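Local coordinates for protein replicative DNA helicase (Mycobacterium smegmatis, PDB 6OWN) that probably excises itself from a replicative DNA helicase by protein splicing, a reaction that zinc reversibly inhibits, at residues Arg46-Val51 with Val114-Val119; Gln64-Trp67 with Gly72-Ile75; Pro7-Ser12 with Pro132-Thr137. All blocks are in the same frame, centred on the assembly; numbering follows the deposited sequence.

Interactions 1 and 2, with centres about 13 Å apart, meet where Val-51 CG2 packs on Trp-67 CZ2 at 4.1 Å. Interaction 3 joins the two ends of the domain, about 17 Å between centres from interaction 1 and about 18 Å from interaction 2. It still meets interaction 2, because His-65 NE2 lies 2.6 Å from Thr-137 OG1, a probable hydrogen bond. The zinc ion is bound by Cys-118 of interaction 1, and the side chain of His-65 comes within about 4 Å of it without binding it, which places interaction 2 beside the metal site.

Interaction 1: Arg46-Val51 with Val114-Val119; sequences RPCYVV and VPVRCV. With ZN (zinc ion), chain E.
Cys-48 presents the flank of its sulfur to the backbone N-H of Val-114, where the chain leaves one half of the domain for the other. The fold, as in other inteins, is the HINT fold of curled antiparallel sheets. Strand 48-53 belongs to one sheet and strand 116-121 to another, and the contact bridges them without any strand pairing of its own. The sulfur accepts the N-H of Val-114 at 3.5 Å from N to SG, in an almost straight bond (173° at the hydrogen). SG stands beside its own backbone N and anti to the carbonyl carbon (chi1 -72°), which aims it across at the other segment. The same atom also packs against methyl groups, with Val-116 CG1 3.9 Å and Val-114 CG2 4.1 Å from Cys-48 SG, so one buried sulfur serves as both acceptor and apolar surface. Val-116 uses its two branches separately: CG2 meets Arg-46 CG at 4.1 Å, the two side chains crossing at about a right angle. Farther along, Arg-117 turns to a salt bridge with Asp-39, and Cys-118 SG binds the zinc ion at 2.3 Å, in a site that also includes Val-119 and Tyr-128. Nearer the loop, a single water completes the join, accepting from Arg-46 N at 2.9 Å and donating to Val-114 O at 2.8 Å.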
loop_
_atom_site.group_PDB
_atom_site.type_symbol
_atom_site.label_atom_id
_atom_site.label_comp_id
_atom_site.label_asym_id
_atom_site.label_seq_id
_atom_site.Cartn_x
_atom_site.Cartn_y
_atom_site.Cartn_z
ATOM N N ARG A 46 12.528 10.228 -2.760
ATOM C CA ARG A 46 11.812 10.195 -1.495
ATOM C C ARG A 46 12.468 9.199 -0.532
ATOM O O ARG A 46 13.060 8.208 -0.964
ATOM C CB ARG A 46 10.348 9.822 -1.723
ATOM C CG ARG A 46 9.669 10.671 -2.800
ATOM C CD ARG A 46 9.040 11.912 -2.198
ATOM N NE ARG A 46 7.662 11.650 -1.790
ATOM C CZ ARG A 46 6.948 12.446 -1.000
ATOM N NH1 ARG A 46 7.481 13.564 -0.522
ATOM N NH2 ARG A 46 5.701 12.119 -0.683
ATOM N N PRO A 47 12.385 9.443 0.778
ATOM C CA PRO A 47 12.952 8.484 1.738
ATOM C C PRO A 47 12.106 7.219 1.776
ATOM O O PRO A 47 10.894 7.276 1.988
ATOM C CB PRO A 47 12.900 9.235 3.078
ATOM C CG PRO A 47 12.206 10.543 2.811
ATOM C CD PRO A 47 11.605 10.493 1.450
ATOM N N CYS A 48 12.745 6.073 1.570
ATOM C CA CYS A 48 12.004 4.837 1.410
ATOM C C CYS A 48 12.228 3.908 2.594
ATOM O O CYS A 48 13.199 4.029 3.347
ATOM C CB CYS A 48 12.363 4.141 0.091
ATOM S SG CYS A 48 11.666 5.035 -1.364
ATOM N N TYR A 49 11.286 2.981 2.740
ATOM C CA TYR A 49 11.237 2.015 3.826
ATOM C C TYR A 49 10.808 0.665 3.262
ATOM O O TYR A 49 10.071 0.603 2.278
ATOM C CB TYR A 49 10.229 2.414 4.923
ATOM C CG TYR A 49 10.596 3.631 5.732
ATOM C CD1 TYR A 49 10.479 4.907 5.199
ATOM C CD2 TYR A 49 11.032 3.505 7.045
ATOM C CE1 TYR A 49 10.828 6.026 5.943
ATOM C CE2 TYR A 49 11.371 4.617 7.799
ATOM C CZ TYR A 49 11.270 5.867 7.247
ATOM O OH TYR A 49 11.603 6.972 8.002
ATOM N N VAL A 50 11.277 -0.406 3.898
ATOM C CA VAL A 50 10.698 -1.734 3.750
ATOM C C VAL A 50 9.809 -1.994 4.960
ATOM O O VAL A 50 10.227 -1.795 6.109
ATOM C CB VAL A 50 11.776 -2.826 3.625
ATOM C CG1 VAL A 50 11.127 -4.127 3.146
ATOM C CG2 VAL A 50 12.869 -2.405 2.674
ATOM N N VAL A 51 8.580 -2.415 4.705
ATOM C CA VAL A 51 7.664 -2.853 5.749
ATOM C C VAL A 51 7.511 -4.356 5.585
ATOM O O VAL A 51 7.087 -4.826 4.523
ATOM C CB VAL A 51 6.309 -2.134 5.658
ATOM C CG1 VAL A 51 5.408 -2.511 6.820
ATOM C CG2 VAL A 51 6.508 -0.615 5.609
ATOM N N VAL A 114 13.981 4.474 -3.924
ATOM C CA VAL A 114 13.604 3.981 -5.249
ATOM C C VAL A 114 12.450 4.830 -5.754
ATOM O O VAL A 114 11.821 5.572 -4.980
ATOM C CB VAL A 114 13.220 2.484 -5.218
ATOM C CG1 VAL A 114 14.406 1.627 -4.780
ATOM C CG2 VAL A 114 12.007 2.263 -4.322
ATOM N N PRO A 115 12.146 4.757 -7.051
ATOM C CA PRO A 115 10.952 5.442 -7.562
ATOM C C PRO A 115 9.682 4.909 -6.902
ATOM O O PRO A 115 9.516 3.703 -6.708
ATOM C CB PRO A 115 10.982 5.132 -9.063
ATOM C CG PRO A 115 12.421 4.846 -9.372
ATOM C CD PRO A 115 12.957 4.172 -8.139
ATOM N N VAL A 116 8.786 5.826 -6.546
ATOM C CA VAL A 116 7.519 5.480 -5.915
ATOM C C VAL A 116 6.391 6.222 -6.626
ATOM O O VAL A 116 6.616 7.124 -7.438
ATOM C CB VAL A 116 7.511 5.805 -4.408
ATOM C CG1 VAL A 116 8.541 4.948 -3.654
ATOM C CG2 VAL A 116 7.767 7.276 -4.178
ATOM N N ARG A 117 5.161 5.833 -6.297
ATOM C CA ARG A 117 3.970 6.397 -6.927
ATOM C C ARG A 117 2.775 6.070 -6.040
ATOM O O ARG A 117 2.754 5.028 -5.390
ATOM C CB ARG A 117 3.771 5.841 -8.351
ATOM C CG ARG A 117 2.468 6.283 -9.052
ATOM C CD ARG A 117 2.571 6.190 -10.587
ATOM N NE ARG A 117 1.297 6.498 -11.241
ATOM C CZ ARG A 117 0.529 5.591 -11.836
ATOM N NH1 ARG A 117 0.911 4.321 -11.868
ATOM N NH2 ARG A 117 -0.621 5.941 -12.397
ATOM N N CYS A 118 1.802 6.981 -5.989
ATOM C CA CYS A 118 0.592 6.772 -5.208
ATOM C C CYS A 118 -0.610 6.802 -6.143
ATOM O O CYS A 118 -0.537 7.320 -7.260
ATOM C CB CYS A 118 0.433 7.836 -4.101
ATOM S SG CYS A 118 -0.358 7.262 -2.523
ATOM N N VAL A 119 -1.716 6.213 -5.682
ATOM C CA VAL A 119 -3.000 6.274 -6.373
ATOM C C VAL A 119 -4.084 6.511 -5.333
ATOM O O VAL A 119 -3.916 6.216 -4.147
ATOM C CB VAL A 119 -3.339 4.993 -7.170
ATOM C CG1 VAL A 119 -2.325 4.745 -8.277
ATOM C CG2 VAL A 119 -3.448 3.807 -6.235
HETATM ZN ZN ZN E . -1.423 5.251 -2.928
HETATM O O HOH W 1 11.314 8.281 -4.467
#

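Interaction 2: Gln64-Trp67 with Gly72-Ile75; sequences QHQW and GVRI
The carbonyl oxygen of Arg-74 is held by one hydrogen bond, with a CA-H and the edge of an indole close by. Trp-67 N donates to Arg-74 O at 2.8 Å, bent to 144° at the hydrogen and tilted from the carbonyl plane. Gln-66 offers its CA-H to the same oxygen, and the indole of Trp-67 brings up its edge, CD1 lying 3.6 Å from Arg-74 O. In return Arg-74 N donates to Trp-67 O at 2.9 Å, straighter at 166° and in the carbonyl plane. These two bonds define an antiparallel hydrogen-bonded pair in a beta hairpin; the adjacent pair, Gln-66 with Ile-75, is non-hydrogen-bonded. Beyond it, Ile-75 CA approaches His-65 O at 3.1 Å in a CA-H...O contact, and that oxygen also accepts from Thr-76 OG1.

On the face shared by Gln-66 and Ile-75, the aliphatic chain and the amide oxygen of Gln-66 both lie against methyl groups. Gln-66 extends its chain past Val-73 with CG anti to its carbonyl carbon (chi1 -66°), so that Gln-66 OE1 comes 3.7 Å from Val-73 CG1 while Gln-66 CG meets Ile-75 CG2 at 4.1 Å. The opposite face carries the indole of Trp-67. His-65 CD2 sits 3.6 Å above the ring plane of Trp-67, offset toward the rim. Arg-74 bends back along its own strand, where NH1 donates to Val-73 O at 3.0 Å from above the carbonyl plane.

The indole of Trp-67 rests on Ile-59 and Ala-61 of strand 58-62 and on Thr-137 of strand 135-138, and bonds through NE1 to Thr-76, while His-65 reaches Thr-137 and Gln-66 pairs by backbone with His-138, both in strand 135-138.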
loop_
_atom_site.group_PDB
_atom_site.type_symbol
_atom_site.label_atom_id
_atom_site.label_comp_id
_atom_site.label_asym_id
_atom_site.label_seq_id
_atom_site.Cartn_x
_atom_site.Cartn_y
_atom_site.Cartn_z
ATOM N N GLN A 64 5.845 8.915 3.912
ATOM C CA GLN A 64 4.532 9.515 4.116
ATOM C C GLN A 64 3.379 8.665 3.602
ATOM O O GLN A 64 2.231 9.119 3.653
ATOM C CB GLN A 64 4.470 10.897 3.445
ATOM C CG GLN A 64 5.403 11.938 4.048
ATOM C CD GLN A 64 5.566 13.145 3.149
ATOM O OE1 GLN A 64 4.623 13.909 2.951
ATOM N NE2 GLN A 64 6.761 13.313 2.583
ATOM N N HIS A 65 3.639 7.466 3.085
ATOM C CA HIS A 65 2.534 6.574 2.748
ATOM C C HIS A 65 1.737 6.230 4.001
ATOM O O HIS A 65 2.300 6.064 5.086
ATOM C CB HIS A 65 3.042 5.293 2.092
ATOM C CG HIS A 65 1.945 4.429 1.567
ATOM N ND1 HIS A 65 1.489 4.517 0.271
ATOM C CD2 HIS A 65 1.189 3.480 2.168
ATOM C CE1 HIS A 65 0.506 3.654 0.090
ATOM N NE2 HIS A 65 0.299 3.018 1.229
ATOM N N GLN A 66 0.417 6.121 3.852
ATOM C CA GLN A 66 -0.488 5.968 4.988
ATOM C C GLN A 66 -1.008 4.537 5.073
ATOM O O GLN A 66 -1.311 3.915 4.052
ATOM C CB GLN A 66 -1.666 6.948 4.886
ATOM C CG GLN A 66 -1.256 8.424 5.017
ATOM C CD GLN A 66 -2.375 9.399 4.664
ATOM O OE1 GLN A 66 -3.549 9.087 4.801
ATOM N NE2 GLN A 66 -2.003 10.594 4.218
ATOM N N TRP A 67 -1.138 4.042 6.305
ATOM C CA TRP A 67 -1.516 2.687 6.650
ATOM C C TRP A 67 -2.636 2.697 7.679
ATOM O O TRP A 67 -2.570 3.445 8.663
ATOM C CB TRP A 67 -0.329 1.925 7.234
ATOM C CG TRP A 67 0.844 1.874 6.335
ATOM C CD1 TRP A 67 1.856 2.783 6.252
ATOM C CD2 TRP A 67 1.145 0.849 5.387
ATOM N NE1 TRP A 67 2.771 2.388 5.306
ATOM C CE2 TRP A 67 2.354 1.203 4.760
ATOM C CE3 TRP A 67 0.505 -0.339 5.006
ATOM C CZ2 TRP A 67 2.946 0.410 3.780
ATOM C CZ3 TRP A 67 1.085 -1.116 4.021
ATOM C CH2 TRP A 67 2.293 -0.739 3.420
ATOM N N GLY A 72 -5.485 3.806 14.295
ATOM C CA GLY A 72 -5.816 4.787 13.285
ATOM C C GLY A 72 -4.785 4.805 12.175
ATOM O O GLY A 72 -3.916 3.936 12.066
ATOM N N VAL A 73 -4.896 5.833 11.336
ATOM C CA VAL A 73 -3.994 5.990 10.203
ATOM C C VAL A 73 -2.614 6.374 10.711
ATOM O O VAL A 73 -2.466 7.317 11.497
ATOM C CB VAL A 73 -4.551 7.045 9.232
ATOM C CG1 VAL A 73 -3.554 7.338 8.109
ATOM C CG2 VAL A 73 -5.874 6.585 8.662
ATOM N N ARG A 74 -1.592 5.640 10.270
ATOM C CA ARG A 74 -0.203 5.976 10.565
ATOM C C ARG A 74 0.592 6.053 9.271
ATOM O O ARG A 74 0.386 5.245 8.362
ATOM C CB ARG A 74 0.445 4.932 11.496
ATOM C CG ARG A 74 -0.187 4.849 12.875
ATOM C CD ARG A 74 0.297 5.984 13.756
ATOM N NE ARG A 74 -0.282 5.958 15.097
ATOM C CZ ARG A 74 -1.424 6.551 15.430
ATOM N NH1 ARG A 74 -2.117 7.216 14.517
ATOM N NH2 ARG A 74 -1.872 6.485 16.678
ATOM N N ILE A 75 1.510 7.010 9.187
ATOM C CA ILE A 75 2.424 7.035 8.050
ATOM C C ILE A 75 3.566 6.047 8.286
ATOM O O ILE A 75 3.860 5.653 9.419
ATOM C CB ILE A 75 2.952 8.454 7.774
ATOM C CG1 ILE A 75 3.915 8.908 8.878
ATOM C CG2 ILE A 75 1.792 9.444 7.621
ATOM C CD1 ILE A 75 4.685 10.168 8.507
#

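Interaction 3: Pro7-Ser12 with Pro132-Thr137; sequences PLPTPS and PGMVPT
The backbones of Pro-7 to Ser-12 and Pro-132 to Thr-137 share no hydrogen bond and come nearest at Pro-7 and Pro-132, whose CA atoms are 6.4 Å apart, with Pro-9 and Met-134 next at 7.0 Å between CA atoms. Side chains alone span this gap. Pro-7 CG rests on Pro-132 CD at 3.8 Å, the two rings crossing at a slant. Pro-9 meets the thioether of Met-134: Pro-9 CG is 4.1 Å from Met-134 SD, and Pro-9 CB is 4.2 Å from Met-134 CE. The methionine chain runs extended beyond CG, carrying SD and CE obliquely across the Pro-9 ring.

Met-134 belongs to a G1 beta bulge, in which it and Val-135 both face Ala-130 across the hairpin of strands 127-130 and 135-138; its backbone adopts the left-handed conformation. Pro-7, Pro-9 and Met-134 all touch Trp-14 of strand 13-16, so the tail of the intein packs on its N-terminal strands.

Ring against ring at Pro-7 and ring against thioether at Pro-9 make a side-chain contact that is apolar and undirected, while the backbone hydrogen bond between Pro-7 and Gly-131 supplies a directed link next to it.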
loop_
_atom_site.group_PDB
_atom_site.type_symbol
_atom_site.label_atom_id
_atom_site.label_comp_id
_atom_site.label_asym_id
_atom_site.label_seq_id
_atom_site.Cartn_x
_atom_site.Cartn_y
_atom_site.Cartn_z
ATOM N N PRO A 7 3.375 -5.409 -6.479
ATOM C CA PRO A 7 2.192 -5.973 -7.141
ATOM C C PRO A 7 0.924 -5.567 -6.406
ATOM O O PRO A 7 0.906 -5.467 -5.179
ATOM C CB PRO A 7 2.433 -7.486 -7.072
ATOM C CG PRO A 7 3.315 -7.672 -5.877
ATOM C CD PRO A 7 4.173 -6.441 -5.784
ATOM N N LEU A 8 -0.138 -5.322 -7.179
ATOM C CA LEU A 8 -1.446 -4.964 -6.646
ATOM C C LEU A 8 -2.499 -5.848 -7.313
ATOM O O LEU A 8 -2.500 -5.974 -8.544
ATOM C CB LEU A 8 -1.763 -3.484 -6.910
ATOM C CG LEU A 8 -0.703 -2.435 -6.589
ATOM C CD1 LEU A 8 -1.061 -1.098 -7.256
ATOM C CD2 LEU A 8 -0.580 -2.274 -5.082
ATOM N N PRO A 9 -3.409 -6.459 -6.562
ATOM C CA PRO A 9 -4.442 -7.275 -7.214
ATOM C C PRO A 9 -5.484 -6.407 -7.899
ATOM O O PRO A 9 -5.724 -5.259 -7.517
ATOM C CB PRO A 9 -5.056 -8.070 -6.059
ATOM C CG PRO A 9 -4.878 -7.170 -4.853
ATOM C CD PRO A 9 -3.546 -6.457 -5.093
ATOM N N THR A 10 -6.114 -6.983 -8.917
ATOM C CA THR A 10 -7.120 -6.339 -9.747
ATOM C C THR A 10 -8.228 -7.335 -10.036
ATOM O O THR A 10 -8.030 -8.549 -9.900
ATOM C CB THR A 10 -6.540 -5.862 -11.084
ATOM O OG1 THR A 10 -6.305 -7.000 -11.922
ATOM C CG2 THR A 10 -5.242 -5.101 -10.889
ATOM N N PRO A 11 -9.391 -6.866 -10.503
ATOM C CA PRO A 11 -10.466 -7.811 -10.865
ATOM C C PRO A 11 -10.082 -8.782 -11.962
ATOM O O PRO A 11 -10.727 -9.831 -12.096
ATOM C CB PRO A 11 -11.615 -6.894 -11.304
ATOM C CG PRO A 11 -11.342 -5.590 -10.623
ATOM C CD PRO A 11 -9.847 -5.464 -10.587
ATOM N N SER A 12 -9.058 -8.477 -12.753
ATOM C CA SER A 12 -8.596 -9.402 -13.773
ATOM C C SER A 12 -7.387 -10.213 -13.330
ATOM O O SER A 12 -7.011 -11.162 -14.027
ATOM C CB SER A 12 -8.255 -8.645 -15.059
ATOM O OG SER A 12 -6.918 -8.188 -15.010
ATOM N N PRO A 132 1.816 -9.182 -2.551
ATOM C CA PRO A 132 1.321 -10.541 -2.807
ATOM C C PRO A 132 0.432 -11.061 -1.690
ATOM O O PRO A 132 -0.346 -11.991 -1.923
ATOM C CB PRO A 132 2.610 -11.370 -2.955
ATOM C CG PRO A 132 3.678 -10.570 -2.238
ATOM C CD PRO A 132 3.284 -9.125 -2.408
ATOM N N GLY A 133 0.497 -10.478 -0.493
ATOM C CA GLY A 133 -0.399 -10.841 0.586
ATOM C C GLY A 133 -1.720 -10.099 0.618
ATOM O O GLY A 133 -2.563 -10.392 1.475
ATOM N N MET A 134 -1.922 -9.133 -0.281
ATOM C CA MET A 134 -3.174 -8.379 -0.370
ATOM C C MET A 134 -3.488 -7.658 0.944
ATOM O O MET A 134 -4.602 -7.706 1.465
ATOM C CB MET A 134 -4.331 -9.291 -0.791
ATOM C CG MET A 134 -4.027 -10.117 -2.036
ATOM S SD MET A 134 -5.559 -10.673 -2.800
ATOM C CE MET A 134 -4.925 -11.728 -4.102
ATOM N N VAL A 135 -2.486 -6.959 1.458
ATOM C CA VAL A 135 -2.564 -6.221 2.715
ATOM C C VAL A 135 -3.321 -4.914 2.494
ATOM O O VAL A 135 -3.137 -4.257 1.460
ATOM C CB VAL A 135 -1.145 -5.973 3.259
ATOM C CG1 VAL A 135 -1.139 -4.886 4.311
ATOM C CG2 VAL A 135 -0.572 -7.274 3.810
ATOM N N PRO A 136 -4.181 -4.498 3.421
ATOM C CA PRO A 136 -4.887 -3.222 3.244
ATOM C C PRO A 136 -3.944 -2.046 3.408
ATOM O O PRO A 136 -3.114 -2.019 4.315
ATOM C CB PRO A 136 -5.938 -3.231 4.363
ATOM C CG PRO A 136 -5.929 -4.615 4.918
ATOM C CD PRO A 136 -4.595 -5.197 4.646
ATOM N N THR A 137 -4.095 -1.055 2.537
ATOM C CA THR A 137 -3.304 0.160 2.676
ATOM C C THR A 137 -4.151 1.342 2.221
ATOM O O THR A 137 -5.162 1.186 1.526
ATOM C CB THR A 137 -1.974 0.043 1.906
ATOM O OG1 THR A 137 -1.058 1.064 2.331
ATOM C CG2 THR A 137 -2.186 0.124 0.398
#